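Local coordinates for putative lipoprotein (PDB 4FVS), which is of unknown function but is probably an exported lipoprotein that may bind lipid, as relatives of the LolA/LolB type do, at residues C4-P9 against G73-D78; G44-A49 against D65-C70. One frame throughout, in Å; residues are numbered along the deposited sequence.

How the contacts relate
Both contacts lie on the same flank of the antiparallel beta structure, centres about 8 Å apart, and contact 2 is nested inside the loop that contact 1 closes. Contact 2 joins two adjacent strands through backbone hydrogen bonds, with a partly exposed charged face and a buried apolar one of valine, isoleucine and alanines. Contact 1 uses that apolar side: irregular segment 4-9 is laid across it and meets segment 73-78 mainly through aromatic rings, a leucine methyl, a cysteine sulfur and backbone atoms, without a hydrogen bond between the two. Its phenylalanines and Leu77 are buried, its Cys4-Gly73 end nearer the surface. The disulfide Cys4-Cys70, SG to SG 2.0 Å, ties the contacts together; strands 60-71 and 74-78 are neighbours.

Contact 1 (C4-P9 against G73-D78); sequences CTFFFP and GEFFLD
Segment 4-9 runs in nearly the same direction as 73-78, 18° apart, but diverges from it, the CA-CA distance growing from 4.6 Å at Cys4-Gly73 to 8.3 Å at Phe8-Leu77. Phe75 fills the widening gap. A chi1 of 176°, which sets CG opposite the backbone N, sends the ring toward segment 4-9, where the backbone N of Phe7 sits over the centre of one face. The rim atom CE1 of Phe75 points at the middle of the Phe6 ring in a T-shaped pair, centroids 4.8 Å apart and planes at 72°. Phe7 turns its own edge toward the face of Phe75 in an offset version of the same arrangement, while its CB makes an off-centre CH-pi contact there. This aromatic cluster packs the N-terminal segment, bent by an inverse gamma turn at Phe7, against the apolar side of strand 74-78; flat rings suit the place because they present both faces and edges to such an uneven chain. Farther along, Leu77 CD1 lies over one face of Phe8, 4.1 Å from the ring centroid, and Pro9 CD lies over the opposite face. At the other end Cys4 SG approaches Gly73 C at 3.6 Å and forms the disulfide with Cys70.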
loop_
_atom_site.group_PDB
_atom_site.type_symbol
_atom_site.label_atom_id
_atom_site.label_comp_id
_atom_site.label_asym_id
_atom_site.label_seq_id
_atom_site.Cartn_x
_atom_site.Cartn_y
_atom_site.Cartn_z
ATOM N N CYS A 4 -0.284 -20.636 1.895
ATOM C CA CYS A 4 0.093 -19.224 1.980
ATOM C C CYS A 4 -1.034 -18.376 1.392
ATOM O O CYS A 4 -1.316 -18.469 0.192
ATOM C CB CYS A 4 1.429 -18.958 1.280
ATOM S SG CYS A 4 2.094 -17.279 1.523
ATOM N N THR A 5 -1.703 -17.573 2.257
ATOM C CA THR A 5 -2.761 -16.632 1.880
ATOM C C THR A 5 -2.095 -15.437 1.192
ATOM O O THR A 5 -1.161 -14.843 1.745
ATOM C CB THR A 5 -3.590 -16.227 3.095
ATOM O OG1 THR A 5 -3.993 -17.393 3.801
ATOM C CG2 THR A 5 -4.806 -15.413 2.727
ATOM N N PHE A 6 -2.542 -15.132 -0.038
ATOM C CA PHE A 6 -2.000 -14.079 -0.876
ATOM C C PHE A 6 -2.846 -12.811 -0.723
ATOM O O PHE A 6 -3.989 -12.774 -1.176
ATOM C CB PHE A 6 -1.962 -14.571 -2.331
ATOM C CG PHE A 6 -0.850 -13.998 -3.165
ATOM C CD1 PHE A 6 0.402 -14.588 -3.175
ATOM C CD2 PHE A 6 -1.066 -12.892 -3.982
ATOM C CE1 PHE A 6 1.426 -14.065 -3.963
ATOM C CE2 PHE A 6 -0.040 -12.371 -4.768
ATOM C CZ PHE A 6 1.196 -12.959 -4.752
ATOM N N PHE A 7 -2.293 -11.773 -0.068
ATOM C CA PHE A 7 -3.020 -10.527 0.154
ATOM C C PHE A 7 -2.782 -9.547 -1.013
ATOM O O PHE A 7 -2.300 -8.430 -0.814
ATOM C CB PHE A 7 -2.639 -9.908 1.505
ATOM C CG PHE A 7 -3.055 -10.780 2.661
ATOM C CD1 PHE A 7 -4.393 -10.890 3.022
ATOM C CD2 PHE A 7 -2.114 -11.518 3.369
ATOM C CE1 PHE A 7 -4.779 -11.703 4.079
ATOM C CE2 PHE A 7 -2.506 -12.337 4.424
ATOM C CZ PHE A 7 -3.841 -12.421 4.774
ATOM N N PHE A 8 -3.149 -9.975 -2.231
ATOM C CA PHE A 8 -3.013 -9.212 -3.464
ATOM C C PHE A 8 -3.665 -9.976 -4.604
ATOM O O PHE A 8 -3.656 -11.201 -4.529
ATOM C CB PHE A 8 -1.523 -8.977 -3.748
ATOM C CG PHE A 8 -1.180 -7.867 -4.714
ATOM C CD1 PHE A 8 -1.299 -6.530 -4.338
ATOM C CD2 PHE A 8 -0.681 -8.156 -5.976
ATOM C CE1 PHE A 8 -0.975 -5.510 -5.223
ATOM C CE2 PHE A 8 -0.338 -7.131 -6.854
ATOM C CZ PHE A 8 -0.480 -5.814 -6.468
ATOM N N PRO A 9 -4.221 -9.333 -5.672
ATOM C CA PRO A 9 -4.808 -10.114 -6.776
ATOM C C PRO A 9 -3.765 -11.045 -7.389
ATOM O O PRO A 9 -2.594 -10.672 -7.481
ATOM C CB PRO A 9 -5.274 -9.038 -7.753
ATOM C CG PRO A 9 -5.491 -7.862 -6.919
ATOM C CD PRO A 9 -4.368 -7.889 -5.939
ATOM N N GLY A 73 5.345 -19.841 3.174
ATOM C CA GLY A 73 4.221 -19.566 4.053
ATOM C C GLY A 73 3.978 -18.136 4.465
ATOM O O GLY A 73 2.972 -17.875 5.125
ATOM N N GLU A 74 4.858 -17.193 4.066
ATOM C CA GLU A 74 4.735 -15.771 4.414
ATOM C C GLU A 74 4.557 -14.941 3.165
ATOM O O GLU A 74 5.213 -15.205 2.151
ATOM C CB GLU A 74 5.960 -15.289 5.218
ATOM C CG GLU A 74 5.761 -13.963 5.932
ATOM C CD GLU A 74 6.706 -13.652 7.081
ATOM O OE1 GLU A 74 7.799 -14.253 7.156
ATOM O OE2 GLU A 74 6.334 -12.811 7.930
ATOM N N PHE A 75 3.656 -13.925 3.247
ATOM C CA PHE A 75 3.305 -13.036 2.146
ATOM C C PHE A 75 4.020 -11.684 2.273
ATOM O O PHE A 75 3.956 -11.035 3.322
ATOM C CB PHE A 75 1.776 -12.825 2.071
ATOM C CG PHE A 75 1.372 -11.836 1.001
ATOM C CD1 PHE A 75 1.295 -12.222 -0.336
ATOM C CD2 PHE A 75 1.143 -10.498 1.318
ATOM C CE1 PHE A 75 0.990 -11.295 -1.332
ATOM C CE2 PHE A 75 0.825 -9.575 0.318
ATOM C CZ PHE A 75 0.744 -9.985 -1.000
ATOM N N PHE A 76 4.619 -11.225 1.158
ATOM C CA PHE A 76 5.342 -9.950 1.071
ATOM C C PHE A 76 4.860 -9.093 -0.098
ATOM O O PHE A 76 4.475 -9.602 -1.142
ATOM C CB PHE A 76 6.848 -10.199 0.927
ATOM C CG PHE A 76 7.455 -11.050 2.022
ATOM C CD1 PHE A 76 7.419 -12.440 1.947
ATOM C CD2 PHE A 76 8.072 -10.463 3.121
ATOM C CE1 PHE A 76 7.958 -13.217 2.964
ATOM C CE2 PHE A 76 8.614 -11.242 4.131
ATOM C CZ PHE A 76 8.555 -12.614 4.046
ATOM N N LEU A 77 4.920 -7.787 0.080
ATOM C CA LEU A 77 4.520 -6.809 -0.925
ATOM C C LEU A 77 5.481 -5.618 -0.887
ATOM O O LEU A 77 5.937 -5.259 0.204
ATOM C CB LEU A 77 3.075 -6.375 -0.614
ATOM C CG LEU A 77 2.377 -5.374 -1.540
ATOM C CD1 LEU A 77 2.201 -5.932 -2.957
ATOM C CD2 LEU A 77 1.032 -5.009 -0.980
ATOM N N ASP A 78 5.784 -4.997 -2.056
ATOM C CA ASP A 78 6.658 -3.821 -2.090
ATOM C C ASP A 78 6.038 -2.716 -1.217
ATOM O O ASP A 78 4.848 -2.390 -1.372
ATOM C CB ASP A 78 6.916 -3.335 -3.534
ATOM C CG ASP A 78 8.238 -2.588 -3.736
ATOM O OD1 ASP A 78 8.686 -1.889 -2.786
ATOM O OD2 ASP A 78 8.797 -2.662 -4.857
#

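Contact 2 (G44-A49 against D65-C70)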
loop_
_atom_site.group_PDB
_atom_site.type_symbol
_atom_site.label_atom_id
_atom_site.label_comp_id
_atom_site.label_asym_id
_atom_site.label_seq_id
_atom_site.Cartn_x
_atom_site.Cartn_y
_atom_site.Cartn_z
ATOM N N GLY A 44 6.675 -20.711 -3.354
ATOM C CA GLY A 44 5.432 -19.949 -3.308
ATOM C C GLY A 44 5.143 -19.236 -4.614
ATOM O O GLY A 44 5.848 -19.433 -5.601
ATOM N N GLN A 45 4.110 -18.401 -4.629
ATOM C CA GLN A 45 3.690 -17.686 -5.833
ATOM C C GLN A 45 4.317 -16.307 -5.926
ATOM O O GLN A 45 4.560 -15.688 -4.901
ATOM C CB GLN A 45 2.163 -17.540 -5.819
ATOM C CG GLN A 45 1.542 -17.309 -7.188
ATOM C CD GLN A 45 0.044 -17.266 -7.120
ATOM O OE1 GLN A 45 -0.652 -17.901 -7.925
ATOM N NE2 GLN A 45 -0.488 -16.522 -6.155
ATOM N N GLU A 46 4.545 -15.811 -7.151
ATOM C CA GLU A 46 5.056 -14.463 -7.406
ATOM C C GLU A 46 4.117 -13.772 -8.394
ATOM O O GLU A 46 3.689 -14.396 -9.363
ATOM C CB GLU A 46 6.505 -14.495 -7.915
ATOM C CG GLU A 46 7.209 -13.149 -7.825
ATOM C CD GLU A 46 8.731 -13.156 -7.800
ATOM O OE1 GLU A 46 9.340 -14.227 -8.035
ATOM O OE2 GLU A 46 9.317 -12.081 -7.531
ATOM N N VAL A 47 3.729 -12.524 -8.114
ATOM C CA VAL A 47 2.806 -11.761 -8.966
ATOM C C VAL A 47 3.421 -10.398 -9.284
ATOM O O VAL A 47 3.949 -9.735 -8.390
ATOM C CB VAL A 47 1.395 -11.615 -8.318
ATOM C CG1 VAL A 47 0.539 -10.573 -9.034
ATOM C CG2 VAL A 47 0.666 -12.949 -8.282
ATOM N N GLU A 48 3.355 -9.990 -10.561
ATOM C CA GLU A 48 3.826 -8.688 -11.003
ATOM C C GLU A 48 2.630 -7.919 -11.605
ATOM O O GLU A 48 1.999 -8.394 -12.545
ATOM C CB GLU A 48 5.004 -8.804 -11.998
ATOM C CG GLU A 48 5.653 -7.455 -12.270
ATOM C CD GLU A 48 6.937 -7.347 -13.054
ATOM O OE1 GLU A 48 7.978 -7.567 -12.404
ATOM O OE2 GLU A 48 6.925 -6.720 -14.140
ATOM N N ALA A 49 2.318 -6.754 -11.045
ATOM C CA ALA A 49 1.221 -5.920 -11.513
ATOM C C ALA A 49 1.695 -4.537 -11.950
ATOM O O ALA A 49 2.650 -4.012 -11.380
ATOM C CB ALA A 49 0.188 -5.774 -10.417
ATOM N N ASP A 65 5.467 -0.565 -11.840
ATOM C CA ASP A 65 5.052 -1.933 -11.568
ATOM C C ASP A 65 5.353 -2.309 -10.095
ATOM O O ASP A 65 6.237 -1.724 -9.465
ATOM C CB ASP A 65 5.702 -2.915 -12.547
ATOM C CG ASP A 65 7.174 -2.706 -12.819
ATOM O OD1 ASP A 65 7.992 -2.943 -11.890
ATOM O OD2 ASP A 65 7.520 -2.381 -13.983
ATOM N N ILE A 66 4.575 -3.248 -9.553
ATOM C CA ILE A 66 4.686 -3.673 -8.170
ATOM C C ILE A 66 4.715 -5.187 -8.115
ATOM O O ILE A 66 3.991 -5.848 -8.864
ATOM C CB ILE A 66 3.558 -3.058 -7.288
ATOM C CG1 ILE A 66 3.802 -3.324 -5.787
ATOM C CG2 ILE A 66 2.160 -3.482 -7.717
ATOM C CD1 ILE A 66 3.509 -2.171 -4.892
ATOM N N LYS A 67 5.609 -5.740 -7.274
ATOM C CA LYS A 67 5.750 -7.190 -7.110
ATOM C C LYS A 67 5.200 -7.636 -5.750
ATOM O O LYS A 67 5.290 -6.912 -4.771
ATOM C CB LYS A 67 7.204 -7.651 -7.284
ATOM C CG LYS A 67 7.569 -8.022 -8.710
ATOM C CD LYS A 67 8.793 -8.938 -8.751
ATOM C CE LYS A 67 9.015 -9.568 -10.115
ATOM N NZ LYS A 67 10.067 -10.617 -10.095
ATOM N N ALA A 68 4.563 -8.793 -5.734
ATOM C CA ALA A 68 4.004 -9.441 -4.550
ATOM C C ALA A 68 4.364 -10.898 -4.587
ATOM O O ALA A 68 4.336 -11.494 -5.668
ATOM C CB ALA A 68 2.489 -9.271 -4.497
ATOM N N TYR A 69 4.725 -11.487 -3.438
ATOM C CA TYR A 69 5.074 -12.907 -3.447
ATOM C C TYR A 69 4.856 -13.600 -2.104
ATOM O O TYR A 69 4.784 -12.957 -1.061
ATOM C CB TYR A 69 6.543 -13.118 -3.893
ATOM C CG TYR A 69 7.552 -12.383 -3.049
ATOM C CD1 TYR A 69 8.061 -12.953 -1.884
ATOM C CD2 TYR A 69 8.032 -11.135 -3.431
ATOM C CE1 TYR A 69 8.994 -12.281 -1.097
ATOM C CE2 TYR A 69 8.965 -10.452 -2.652
ATOM C CZ TYR A 69 9.432 -11.023 -1.474
ATOM O OH TYR A 69 10.353 -10.371 -0.683
ATOM N N CYS A 70 4.744 -14.934 -2.183
ATOM C CA CYS A 70 4.707 -15.905 -1.096
ATOM C C CYS A 70 6.031 -16.647 -1.078
ATOM O O CYS A 70 6.475 -17.131 -2.122
ATOM C CB CYS A 70 3.537 -16.876 -1.235
ATOM S SG CYS A 70 2.052 -16.388 -0.320
#
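The beta hairpin of strands 44-54 and 60-71 supplies this contact, an antiparallel pairing whose short segments run at 174° to each other with axes 4.5 Å apart. Two hydrogen-bonded pairs, Val47 with Ala68 and Ala49 with Ile66, each close with two backbone bonds; in the first, Val47 N reaches Ala68 O at 2.7 Å. A further bond from Cys70 N to Gln45 O, 2.8 Å long, holds the end where Cys70 is tied to Cys4.

The side chains divide by face. Val47, Ala49, Ile66 and Ala68 turn to the buried side, where Ala49 CB meets Ile66 CG2 at 4.1 Å. Branched Val47 and Ile66 add apolar bulk beside the small alanines, and the rings of Phe6 and Phe8 pack on this surface. The other face is partly exposed and carries Glu46, Glu48 and Lys67, long chains that can keep their charged ends near water, together with Tyr69, whose ring packs against Phe76 and Phe102. Lys67, extended beyond CG, passes obliquely across to strand 44-54, its aliphatic part running beside the Glu48 carboxylate before its ammonium reaches Glu46. Glu48 OE1 is 4.4 Å from Lys67 NZ, beyond a salt bridge, although its charge would probably still add to the attraction. Tyr69 lies alongside Glu46 and points the same way, their ring and carboxylate planes 65° apart. In the salt bridge itself, Lys67 NZ comes to Glu46 OE2 at 3.0 Å from above the carboxylate plane.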